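Local atomic coordinates of phosphoserine aminotransferase SerC (Cytophaga hutchinsonii ATCC 33406, PDB entry 3FFR), a protein that probably catalyses the pyridoxal-phosphate-dependent transamination that interconverts phosphoserine and 3-phosphohydroxypyruvate in serine biosynthesis. Residues Leu136-Thr141 / Glu150-Phe155; Leu172-Phe177 / Ser299-Val304; Phe177-Thr180 / Ser184-Phe187; Phe193-Gly198 / Gly253-Asp258. All coordinates share one frame; numbering follows the deposited sequence.

Contact 1 (Leu136-Thr141 / Glu150-Phe155); sequences LTHNET and EDINTF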
loop_
_atom_site.group_PDB
_atom_site.type_symbol
_atom_site.label_atom_id
_atom_site.label_comp_id
_atom_site.label_asym_id
_atom_site.label_seq_id
_atom_site.Cartn_x
_atom_site.Cartn_y
_atom_site.Cartn_z
ATOM N N LEU A 136 -18.727 9.419 10.129
ATOM C CA LEU A 136 -18.345 10.487 11.015
ATOM C C LEU A 136 -16.853 10.676 10.957
ATOM O O LEU A 136 -16.119 9.721 10.762
ATOM C CB LEU A 136 -18.742 10.126 12.454
ATOM C CG LEU A 136 -20.235 9.807 12.655
ATOM C CD1 LEU A 136 -20.534 9.374 14.117
ATOM C CD2 LEU A 136 -21.118 10.980 12.192
ATOM N N THR A 137 -16.424 11.912 11.147
ATOM C CA THR A 137 -14.980 12.199 11.154
ATOM C C THR A 137 -14.607 12.729 12.517
ATOM O O THR A 137 -14.994 13.857 12.894
ATOM C CB THR A 137 -14.629 13.161 10.044
ATOM O OG1 THR A 137 -14.887 12.530 8.772
ATOM C CG2 THR A 137 -13.170 13.579 10.124
ATOM N N HIS A 138 -13.870 11.923 13.275
ATOM C CA HIS A 138 -13.514 12.348 14.643
ATOM C C HIS A 138 -12.625 13.578 14.625
ATOM O O HIS A 138 -12.719 14.473 15.481
ATOM C CB HIS A 138 -12.835 11.236 15.467
ATOM C CG HIS A 138 -12.295 11.751 16.749
ATOM N ND1 HIS A 138 -10.975 12.169 16.886
ATOM C CD2 HIS A 138 -12.928 12.117 17.885
ATOM C CE1 HIS A 138 -10.823 12.692 18.086
ATOM N NE2 HIS A 138 -11.997 12.686 18.707
ATOM N N ASN A 139 -11.737 13.626 13.642
ATOM C CA ASN A 139 -10.763 14.723 13.523
ATOM C C ASN A 139 -10.601 15.196 12.082
ATOM O O ASN A 139 -10.005 14.488 11.249
ATOM C CB ASN A 139 -9.419 14.319 14.138
ATOM C CG ASN A 139 -8.584 15.530 14.567
ATOM O OD1 ASN A 139 -8.996 16.303 15.471
ATOM N ND2 ASN A 139 -7.443 15.725 13.932
ATOM N N GLU A 140 -11.222 16.327 11.757
ATOM C CA GLU A 140 -11.173 16.861 10.369
ATOM C C GLU A 140 -9.890 17.659 10.296
ATOM O O GLU A 140 -9.801 18.821 10.705
ATOM C CB GLU A 140 -12.419 17.709 10.035
ATOM C CG GLU A 140 -12.375 18.391 8.678
ATOM C CD GLU A 140 -12.132 17.452 7.514
ATOM O OE1 GLU A 140 -13.004 16.597 7.227
ATOM O OE2 GLU A 140 -11.087 17.646 6.880
ATOM N N THR A 141 -8.893 16.971 9.768
ATOM C CA THR A 141 -7.512 17.436 9.758
ATOM C C THR A 141 -7.320 18.758 9.003
ATOM O O THR A 141 -6.413 19.536 9.290
ATOM C CB THR A 141 -6.605 16.366 9.105
ATOM O OG1 THR A 141 -7.029 15.061 9.514
ATOM C CG2 THR A 141 -5.118 16.568 9.483
ATOM N N GLU A 150 -18.415 11.884 23.018
ATOM C CA GLU A 150 -19.751 12.048 23.585
ATOM C C GLU A 150 -20.739 12.435 22.491
ATOM O O GLU A 150 -21.905 12.048 22.526
ATOM C CB GLU A 150 -19.788 13.062 24.752
ATOM C CG GLU A 150 -19.396 14.484 24.395
ATOM C CD GLU A 150 -19.456 15.415 25.601
ATOM O OE1 GLU A 150 -19.973 14.980 26.659
ATOM O OE2 GLU A 150 -18.994 16.573 25.480
ATOM N N ASP A 151 -20.254 13.173 21.504
ATOM C CA ASP A 151 -21.116 13.589 20.372
ATOM C C ASP A 151 -21.290 12.407 19.401
ATOM O O ASP A 151 -22.376 12.135 18.877
ATOM C CB ASP A 151 -20.563 14.822 19.660
ATOM C CG ASP A 151 -20.689 16.124 20.492
ATOM O OD1 ASP A 151 -21.433 16.181 21.500
ATOM O OD2 ASP A 151 -20.036 17.091 20.086
ATOM N N ILE A 152 -20.196 11.691 19.170
ATOM C CA ILE A 152 -20.243 10.492 18.303
ATOM C C ILE A 152 -21.305 9.511 18.823
ATOM O O ILE A 152 -22.062 8.883 18.067
ATOM C CB ILE A 152 -18.853 9.797 18.253
ATOM C CG1 ILE A 152 -17.929 10.704 17.413
ATOM C CG2 ILE A 152 -18.942 8.342 17.649
ATOM C CD1 ILE A 152 -16.567 10.261 17.136
ATOM N N ASN A 153 -21.342 9.403 20.142
ATOM C CA ASN A 153 -22.205 8.439 20.815
ATOM C C ASN A 153 -23.687 8.707 20.649
ATOM O O ASN A 153 -24.511 7.849 20.975
ATOM C CB ASN A 153 -21.883 8.349 22.321
ATOM C CG ASN A 153 -20.593 7.605 22.603
ATOM O OD1 ASN A 153 -20.036 6.948 21.719
ATOM N ND2 ASN A 153 -20.119 7.692 23.848
ATOM N N THR A 154 -24.019 9.891 20.158
ATOM C CA THR A 154 -25.424 10.267 19.998
ATOM C C THR A 154 -26.032 9.715 18.731
ATOM O O THR A 154 -27.247 9.723 18.558
ATOM C CB THR A 154 -25.650 11.789 19.959
ATOM O OG1 THR A 154 -25.041 12.357 18.794
ATOM C CG2 THR A 154 -25.137 12.452 21.228
ATOM N N PHE A 155 -25.197 9.207 17.850
ATOM C CA PHE A 155 -25.698 8.726 16.533
ATOM C C PHE A 155 -26.368 7.366 16.519
ATOM O O PHE A 155 -27.275 7.126 15.724
ATOM C CB PHE A 155 -24.606 8.809 15.467
ATOM C CG PHE A 155 -24.393 10.219 14.954
ATOM C CD1 PHE A 155 -23.583 11.103 15.642
ATOM C CD2 PHE A 155 -25.060 10.672 13.830
ATOM C CE1 PHE A 155 -23.410 12.395 15.199
ATOM C CE2 PHE A 155 -24.897 11.976 13.391
ATOM C CZ PHE A 155 -24.075 12.840 14.079
#

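Contact 2 (Leu172-Phe177 / Ser299-Val304); sequences LPYPKF and SMTTIV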
loop_
_atom_site.group_PDB
_atom_site.type_symbol
_atom_site.label_atom_id
_atom_site.label_comp_id
_atom_site.label_asym_id
_atom_site.label_seq_id
_atom_site.Cartn_x
_atom_site.Cartn_y
_atom_site.Cartn_z
ATOM N N LEU A 172 -6.501 8.915 16.463
ATOM C CA LEU A 172 -6.282 7.670 17.216
ATOM C C LEU A 172 -4.778 7.593 17.509
ATOM O O LEU A 172 -3.966 7.821 16.611
ATOM C CB LEU A 172 -6.797 6.457 16.413
ATOM C CG LEU A 172 -7.064 5.138 17.132
ATOM C CD1 LEU A 172 -8.206 5.293 18.127
ATOM C CD2 LEU A 172 -7.389 4.021 16.123
ATOM N N PRO A 173 -4.387 7.199 18.743
ATOM C CA PRO A 173 -5.184 6.711 19.857
ATOM C C PRO A 173 -5.707 7.673 20.913
ATOM O O PRO A 173 -5.981 7.246 22.036
ATOM C CB PRO A 173 -4.207 5.734 20.517
ATOM C CG PRO A 173 -2.845 6.402 20.355
ATOM C CD PRO A 173 -2.936 7.114 19.022
ATOM N N TYR A 174 -5.863 8.948 20.570
ATOM C CA TYR A 174 -6.395 9.951 21.517
ATOM C C TYR A 174 -7.863 9.680 21.949
ATOM O O TYR A 174 -8.153 9.525 23.142
ATOM C CB TYR A 174 -6.196 11.374 21.030
ATOM C CG TYR A 174 -6.710 12.314 22.073
ATOM C CD1 TYR A 174 -6.032 12.473 23.284
ATOM C CD2 TYR A 174 -7.909 13.006 21.883
ATOM C CE1 TYR A 174 -6.553 13.322 24.289
ATOM C CE2 TYR A 174 -8.424 13.841 22.862
ATOM C CZ TYR A 174 -7.757 14.004 24.061
ATOM O OH TYR A 174 -8.311 14.863 25.021
ATOM N N PRO A 175 -8.813 9.680 21.000
ATOM C CA PRO A 175 -10.168 9.336 21.449
ATOM C C PRO A 175 -10.275 7.960 22.044
ATOM O O PRO A 175 -9.629 7.022 21.587
ATOM C CB PRO A 175 -10.982 9.384 20.162
ATOM C CG PRO A 175 -9.969 9.127 19.061
ATOM C CD PRO A 175 -8.759 9.847 19.539
ATOM N N LYS A 176 -11.121 7.871 23.061
ATOM C CA LYS A 176 -11.405 6.605 23.705
ATOM C C LYS A 176 -12.846 6.237 23.389
ATOM O O LYS A 176 -13.803 6.678 24.036
ATOM C CB LYS A 176 -11.173 6.648 25.213
ATOM C CG LYS A 176 -11.305 5.247 25.822
ATOM C CD LYS A 176 -10.977 5.164 27.301
ATOM C CE LYS A 176 -11.011 3.710 27.758
ATOM N NZ LYS A 176 -12.346 3.102 27.532
ATOM N N PHE A 177 -12.996 5.428 22.363
ATOM C CA PHE A 177 -14.330 5.059 21.894
ATOM C C PHE A 177 -15.067 4.100 22.789
ATOM O O PHE A 177 -14.480 3.292 23.509
ATOM C CB PHE A 177 -14.298 4.502 20.449
ATOM C CG PHE A 177 -13.842 5.524 19.435
ATOM C CD1 PHE A 177 -14.713 6.549 19.024
ATOM C CD2 PHE A 177 -12.556 5.516 18.953
ATOM C CE1 PHE A 177 -14.302 7.526 18.163
ATOM C CE2 PHE A 177 -12.137 6.495 18.058
ATOM C CZ PHE A 177 -13.018 7.507 17.670
ATOM N N SER A 299 -9.512 20.460 17.998
ATOM C CA SER A 299 -8.709 19.236 18.022
ATOM C C SER A 299 -7.567 19.276 19.001
ATOM O O SER A 299 -6.880 20.294 19.114
ATOM C CB SER A 299 -8.116 18.958 16.630
ATOM O OG SER A 299 -7.283 17.797 16.649
HETATM N N MSE A 300 -7.384 18.188 19.731
HETATM C CA MSE A 300 -6.232 18.050 20.641
HETATM C C MSE A 300 -4.947 17.572 19.919
HETATM O O MSE A 300 -3.831 17.713 20.443
HETATM C CB MSE A 300 -6.569 17.059 21.771
HETATM C CG MSE A 300 -7.679 17.440 22.673
HETATM SE SE MSE A 300 -6.943 18.775 23.966
HETATM C CE MSE A 300 -8.495 18.843 25.148
ATOM N N THR A 301 -5.098 17.006 18.706
ATOM C CA THR A 301 -3.989 16.391 17.944
ATOM C C THR A 301 -3.473 17.165 16.745
ATOM O O THR A 301 -2.302 17.049 16.350
ATOM C CB THR A 301 -4.341 14.939 17.514
ATOM O OG1 THR A 301 -5.570 14.928 16.760
ATOM C CG2 THR A 301 -4.494 14.051 18.745
ATOM N N THR A 302 -4.362 17.948 16.152
ATOM C CA THR A 302 -3.983 18.821 15.041
ATOM C C THR A 302 -4.588 20.195 15.329
ATOM O O THR A 302 -5.751 20.461 15.021
ATOM C CB THR A 302 -4.458 18.289 13.693
ATOM O OG1 THR A 302 -5.886 18.272 13.658
ATOM C CG2 THR A 302 -3.919 16.855 13.414
ATOM N N ILE A 303 -3.764 21.047 15.939
ATOM C CA ILE A 303 -4.204 22.379 16.409
ATOM C C ILE A 303 -4.072 23.418 15.313
ATOM O O ILE A 303 -2.982 23.712 14.832
ATOM C CB ILE A 303 -3.427 22.780 17.692
ATOM C CG1 ILE A 303 -3.634 21.705 18.780
ATOM C CG2 ILE A 303 -3.826 24.171 18.205
ATOM C CD1 ILE A 303 -2.736 21.857 20.038
ATOM N N VAL A 304 -5.214 23.982 14.941
ATOM C CA VAL A 304 -5.286 24.964 13.875
ATOM C C VAL A 304 -5.483 26.374 14.424
ATOM O O VAL A 304 -6.383 26.660 15.238
ATOM C CB VAL A 304 -6.380 24.568 12.870
ATOM C CG1 VAL A 304 -6.472 25.608 11.707
ATOM C CG2 VAL A 304 -6.058 23.141 12.337
#

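Contact 3 (Phe177-Thr180 / Ser184-Phe187); sequences FDWT and SVFF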
loop_
_atom_site.group_PDB
_atom_site.type_symbol
_atom_site.label_atom_id
_atom_site.label_comp_id
_atom_site.label_asym_id
_atom_site.label_seq_id
_atom_site.Cartn_x
_atom_site.Cartn_y
_atom_site.Cartn_z
ATOM N N PHE A 177 -12.996 5.428 22.363
ATOM C CA PHE A 177 -14.330 5.059 21.894
ATOM C C PHE A 177 -15.067 4.100 22.789
ATOM O O PHE A 177 -14.480 3.292 23.509
ATOM C CB PHE A 177 -14.298 4.502 20.449
ATOM C CG PHE A 177 -13.842 5.524 19.435
ATOM C CD1 PHE A 177 -14.713 6.549 19.024
ATOM C CD2 PHE A 177 -12.556 5.516 18.953
ATOM C CE1 PHE A 177 -14.302 7.526 18.163
ATOM C CE2 PHE A 177 -12.137 6.495 18.058
ATOM C CZ PHE A 177 -13.018 7.507 17.670
ATOM N N ASP A 178 -16.379 4.263 22.754
ATOM C CA ASP A 178 -17.296 3.286 23.317
ATOM C C ASP A 178 -17.638 2.408 22.118
ATOM O O ASP A 178 -18.385 2.812 21.218
ATOM C CB ASP A 178 -18.549 3.937 23.864
ATOM C CG ASP A 178 -19.544 2.924 24.396
ATOM O OD1 ASP A 178 -19.525 1.739 24.012
ATOM O OD2 ASP A 178 -20.394 3.354 25.198
ATOM N N TRP A 179 -17.063 1.213 22.109
ATOM C CA TRP A 179 -17.154 0.326 20.949
ATOM C C TRP A 179 -18.542 -0.233 20.759
ATOM O O TRP A 179 -18.828 -0.824 19.737
ATOM C CB TRP A 179 -16.130 -0.807 21.060
ATOM C CG TRP A 179 -14.719 -0.275 21.161
ATOM C CD1 TRP A 179 -13.914 -0.296 22.270
ATOM C CD2 TRP A 179 -13.987 0.413 20.152
ATOM N NE1 TRP A 179 -12.728 0.313 22.005
ATOM C CE2 TRP A 179 -12.737 0.751 20.706
ATOM C CE3 TRP A 179 -14.252 0.748 18.823
ATOM C CZ2 TRP A 179 -11.770 1.429 19.991
ATOM C CZ3 TRP A 179 -13.269 1.393 18.103
ATOM C CH2 TRP A 179 -12.045 1.735 18.696
ATOM N N THR A 180 -19.415 -0.033 21.737
ATOM C CA THR A 180 -20.777 -0.536 21.599
ATOM C C THR A 180 -21.671 0.458 20.888
ATOM O O THR A 180 -22.744 0.083 20.412
ATOM C CB THR A 180 -21.437 -0.859 22.963
ATOM O OG1 THR A 180 -21.784 0.353 23.640
ATOM C CG2 THR A 180 -20.527 -1.757 23.832
ATOM N N SER A 184 -17.245 0.721 13.674
ATOM C CA SER A 184 -15.941 0.677 13.009
ATOM C C SER A 184 -15.214 1.993 13.122
ATOM O O SER A 184 -15.819 3.075 13.227
ATOM C CB SER A 184 -16.163 0.344 11.507
ATOM O OG SER A 184 -14.996 0.403 10.682
ATOM N N VAL A 185 -13.905 1.849 13.202
ATOM C CA VAL A 185 -13.001 2.997 13.159
ATOM C C VAL A 185 -11.818 2.651 12.267
ATOM O O VAL A 185 -11.464 1.485 12.093
ATOM C CB VAL A 185 -12.554 3.428 14.581
ATOM C CG1 VAL A 185 -11.604 2.409 15.196
ATOM C CG2 VAL A 185 -11.909 4.815 14.566
ATOM N N PHE A 186 -11.225 3.677 11.664
ATOM C CA PHE A 186 -10.067 3.450 10.815
ATOM C C PHE A 186 -9.088 4.587 10.888
ATOM O O PHE A 186 -9.394 5.721 11.282
ATOM C CB PHE A 186 -10.497 3.188 9.355
ATOM C CG PHE A 186 -11.263 4.341 8.726
ATOM C CD1 PHE A 186 -12.638 4.425 8.836
ATOM C CD2 PHE A 186 -10.598 5.346 8.049
ATOM C CE1 PHE A 186 -13.357 5.470 8.264
ATOM C CE2 PHE A 186 -11.319 6.393 7.474
ATOM C CZ PHE A 186 -12.690 6.454 7.586
ATOM N N PHE A 187 -7.873 4.222 10.541
ATOM C CA PHE A 187 -6.754 5.175 10.485
ATOM C C PHE A 187 -5.690 4.717 9.530
ATOM O O PHE A 187 -5.757 3.634 8.927
ATOM C CB PHE A 187 -6.151 5.392 11.875
ATOM C CG PHE A 187 -5.535 4.161 12.523
ATOM C CD1 PHE A 187 -6.308 3.266 13.240
ATOM C CD2 PHE A 187 -4.186 3.940 12.452
ATOM C CE1 PHE A 187 -5.746 2.126 13.854
ATOM C CE2 PHE A 187 -3.604 2.807 13.054
ATOM C CZ PHE A 187 -4.390 1.912 13.769
#

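Contact 4 (Phe193-Gly198 / Gly253-Asp258); sequences FGLPAG and GKVTGD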
loop_
_atom_site.group_PDB
_atom_site.type_symbol
_atom_site.label_atom_id
_atom_site.label_comp_id
_atom_site.label_asym_id
_atom_site.label_seq_id
_atom_site.Cartn_x
_atom_site.Cartn_y
_atom_site.Cartn_z
ATOM N N PHE A 193 0.395 7.498 14.900
ATOM C CA PHE A 193 1.191 6.273 15.121
ATOM C C PHE A 193 2.672 6.452 14.781
ATOM O O PHE A 193 3.517 5.612 15.140
ATOM C CB PHE A 193 0.535 5.016 14.530
ATOM C CG PHE A 193 -0.620 4.546 15.364
ATOM C CD1 PHE A 193 -0.405 3.710 16.437
ATOM C CD2 PHE A 193 -1.903 4.962 15.111
ATOM C CE1 PHE A 193 -1.457 3.291 17.236
ATOM C CE2 PHE A 193 -2.983 4.538 15.907
ATOM C CZ PHE A 193 -2.753 3.699 16.967
ATOM N N GLY A 194 2.996 7.572 14.127
ATOM C CA GLY A 194 4.395 7.953 13.928
ATOM C C GLY A 194 5.248 7.056 13.042
ATOM O O GLY A 194 6.471 6.878 13.277
ATOM N N LEU A 195 4.609 6.461 12.037
ATOM C CA LEU A 195 5.305 5.604 11.097
ATOM C C LEU A 195 5.387 6.285 9.745
ATOM O O LEU A 195 4.619 7.206 9.461
ATOM C CB LEU A 195 4.572 4.253 10.914
ATOM C CG LEU A 195 4.363 3.351 12.127
ATOM C CD1 LEU A 195 3.922 1.927 11.641
ATOM C CD2 LEU A 195 5.616 3.268 12.995
ATOM N N PRO A 196 6.316 5.826 8.869
ATOM C CA PRO A 196 6.219 6.297 7.499
ATOM C C PRO A 196 4.878 5.863 6.905
ATOM O O PRO A 196 4.320 4.874 7.308
ATOM C CB PRO A 196 7.332 5.533 6.782
ATOM C CG PRO A 196 8.316 5.232 7.838
ATOM C CD PRO A 196 7.427 4.871 9.032
ATOM N N ALA A 197 4.368 6.620 5.948
ATOM C CA ALA A 197 3.123 6.221 5.284
ATOM C C ALA A 197 3.346 4.879 4.539
ATOM O O ALA A 197 4.465 4.528 4.147
ATOM C CB ALA A 197 2.606 7.329 4.331
ATOM N N GLY A 198 2.221 4.192 4.343
ATOM C CA GLY A 198 2.148 2.911 3.653
ATOM C C GLY A 198 1.356 1.824 4.346
ATOM O O GLY A 198 1.467 0.648 4.000
ATOM N N GLY A 253 3.779 -3.004 15.200
ATOM C CA GLY A 253 3.773 -3.882 16.370
ATOM C C GLY A 253 4.799 -3.424 17.389
ATOM O O GLY A 253 4.550 -3.468 18.579
ATOM N N LYS A 254 5.941 -2.942 16.912
ATOM C CA LYS A 254 6.994 -2.472 17.822
ATOM C C LYS A 254 6.572 -1.172 18.520
ATOM O O LYS A 254 6.713 -1.008 19.742
ATOM C CB LYS A 254 8.316 -2.251 17.083
ATOM C CG LYS A 254 8.991 -3.525 16.580
ATOM C CD LYS A 254 9.368 -4.480 17.718
ATOM C CE LYS A 254 10.123 -5.691 17.224
ATOM N NZ LYS A 254 10.523 -6.594 18.350
ATOM N N VAL A 255 6.063 -0.225 17.738
ATOM C CA VAL A 255 5.641 1.090 18.291
ATOM C C VAL A 255 4.467 0.945 19.218
ATOM O O VAL A 255 4.399 1.560 20.293
ATOM C CB VAL A 255 5.344 2.113 17.159
ATOM C CG1 VAL A 255 4.555 3.326 17.656
ATOM C CG2 VAL A 255 6.687 2.522 16.486
ATOM N N THR A 256 3.525 0.107 18.829
ATOM C CA THR A 256 2.385 -0.113 19.722
ATOM C C THR A 256 2.869 -0.771 21.005
ATOM O O THR A 256 2.306 -0.515 22.066
ATOM C CB THR A 256 1.245 -0.906 19.093
ATOM O OG1 THR A 256 1.729 -2.150 18.532
ATOM C CG2 THR A 256 0.573 -0.072 17.974
ATOM N N GLY A 257 3.914 -1.589 20.915
ATOM C CA GLY A 257 4.490 -2.194 22.139
ATOM C C GLY A 257 5.022 -1.103 23.056
ATOM O O GLY A 257 4.803 -1.083 24.296
ATOM N N ASP A 258 5.712 -0.170 22.438
ATOM C CA ASP A 258 6.276 0.964 23.162
ATOM C C ASP A 258 5.135 1.763 23.805
ATOM O O ASP A 258 5.226 2.215 24.937
ATOM C CB ASP A 258 7.104 1.880 22.229
ATOM C CG ASP A 258 8.364 1.211 21.692
ATOM O OD1 ASP A 258 8.962 0.404 22.444
ATOM O OD2 ASP A 258 8.765 1.505 20.536
#

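Contact 1 (Leu136-Thr141 / Glu150-Phe155)
Leu-136, near the end of strand 133-137, faces Ile-152 of the helix that begins at 149 across 7.5 Å between CA atoms, and a type I turn from Ile-152 to Phe-155 carries the backbone on past it. Leu-136 does most of the touching, and its two methyls divide the work. CD2 sits over the centre of one face of the Phe-155 ring, 3.9 Å from the centroid and 9° off the normal, a nearly vertical CH-pi contact. CD1 reaches Phe-155 CD1 at 3.8 Å and Ile-152 CG2 at 4.0 Å. With CG anti to its carbonyl carbon (chi1 -77°), Phe-155 swings its ring back toward the strand. His-138 meets Ile-152 CD1 at its ring edge, near the ring plane, while its ND1 is bonded to Ser-171 OG. Replacing Phe-155 with an alanine would probably leave Leu-136 CD2 without its aromatic face and open a gap beside strand 133-137. Nothing polar joins the segments. Their grip is apolar and depends on shape, which implies that the strand, whose continuation brings Thr-141 to the cofactor-bearing residue 191, is joined to the helix by side-chain packing, while backbone bonds to Phe-165 and Asp-167 keep Leu-136 in the sheet.

Contact 2 (Leu172-Phe177 / Ser299-Val304)
Tyr-174 lays its ring against Met-300 and Thr-301, the two residues inside an ST motif that Ser-299 builds just before strand 302-307. In the first shell, Met-300, present as selenomethionine, places CB over one face of the Tyr-174 ring, 4.2 Å from the centroid and displaced toward the rim, as a CH-pi contact. CG follows along the same end of the ring, 3.7 Å from Tyr-174 CE2 and 3.5 Å from Tyr-174 OH. Thr-301 covers the other end of the residue, its CG2 lying 3.9 Å from Tyr-174 CB. The tyrosine can reach across because its CG stands anti to the backbone N (chi1 -178°), carrying the ring outward from a loop that has a cis peptide before Pro-173. Farther out, Glu-272 of helix 264-284 takes a hydrogen bond with the phenol through OE2, and Ser-170 O holds Thr-301 OG1. An alanine in place of Tyr-174 is likely to uncover Met-300 CB and CG and to leave the Glu-272 carboxylate without its phenol partner. The Met-300 side chain also lies about 4 Å from a bound glycol chain, probably taken up from the crystallisation liquor. The ST motif helps to position the threonine and methionine, and Asn-139 ties it to the segment after strand 133-137 through hydrogen bonds with Ser-299 OG and Thr-302 OG1. At its core Ser-299 OG accepts two backbone N-H groups at once, from Thr-301 N at 3.1 Å and, more nearly straight at 166°, from Thr-302 N at 3.0 Å.

Contact 3 (Phe177-Thr180 / Ser184-Phe187)
Val-185 CG1, lying between the backbone N and the carbonyl carbon (chi1 71°), points at Trp-179, while CG2, anti to the N, goes toward Phe-177. Trp-179 in turn has CG anti to its carbonyl carbon (chi1 -59°), which turns the CZ3-CH2 edge of the indole to Val-185. Val-185 CG1 then lies in the indole plane at its edge, 3.5 Å from Trp-179 CZ3 and 3.6 Å from Trp-179 CH2. The second methyl is less close, with CG2 at 3.9 Å from Phe-177 CE2. Val-185 was modelled in two conformers, and this fit describes one of them. Within the loop the aromatic pair supports itself, since Phe-177 CB rests 3.8 Å above one face of the indole, toward its rim. Between them Asp-178 forms an Asx turn: its OD1 accepts Thr-180 N at 2.9 Å and Thr-180 OG1 at 2.7 Å, both from the same face of the carboxylate. The indole is anchored from outside as well, by a bond from NE1 to Leu-56 O, and Trp-179 O shares a hydrogen bond with Tyr-62 OH of strand 62-67. Strand 184-188 runs between strands 163-167 and 200-205 in the seven-stranded sheet of the large domain, as in fold type I aminotransferases, and the loop covers one face of it. Polar bonds therefore set the shape of the loop, whereas segments 177-180 and 184-187 meet through dispersion forces between methyls and aromatic rings.

Contact 4 (Phe193-Gly198 / Gly253-Asp258)
Leu-195 and Val-255 form the tight half of this contact, where the loop leading to strand 200-205 presses on helix 246-262. Leu-195 CD2 meets Val-255 CG2 at 3.7 Å as the two side chains lie alongside one another, running in opposed senses. The other valine methyl, CG1, is set anti to the backbone N (chi1 164°) and comes 3.6 Å from the carbonyl O of Phe-193. One residue on, Thr-256 CG2 approaches the Phe-193 ring obliquely, at 4.0 Å from CE1, while its OG1 turns back to bond Leu-252 O in its own helix. The Phe-193 ring is gripped from other quarters too: it stacks on Phe-187 and touches Leu-52 and Leu-55 of helix 39-55. Gly-194 makes the bend between the two gripping residues with a positive phi of 66°. Beyond Leu-195 the segments part. Pro-196 and Ala-197 leave segment 253-258 to pack on Met-247 and Pro-244 of the second subunit, although Pro-196 O still hydrogen-bonds Asn-248 of the same chain, near the start of helix 246-262. On the helix, Lys-254 and Asp-258 are partly exposed, and Asp-258 OD2 bonds Thr-18 and His-22. Only methyls, a ring and one carbonyl oxygen meet across the contact, so its cohesion is essentially hydrophobic. The segment, which starts two residues after the cofactor-bearing position 191, is thus packed on the helix at one end and on the partner subunit at the other.

Overall arrangement
Following the chain from the N terminus, contact 1 comes first and closes a short loop of eight residues, folding helix 149-152 back on strand 133-137. Contact 2 opens later and closes much the longest loop, joining the segment after strand 163-167 to the residues leading into strand 302-307 and so linking the seven-stranded sheet region to the five-stranded one. Contact 3 starts from the same Phe-177 and closes a three-residue turn onto strand 184-188. Contact 4, tying the loop beyond that strand to helix 246-262, falls wholly within the span of contact 2. Contacts 1 and 3 meet where Ile-152 CD1 packs on Phe-177 CE1, whereas contacts 1 and 4 lie about 24 Å apart between centres.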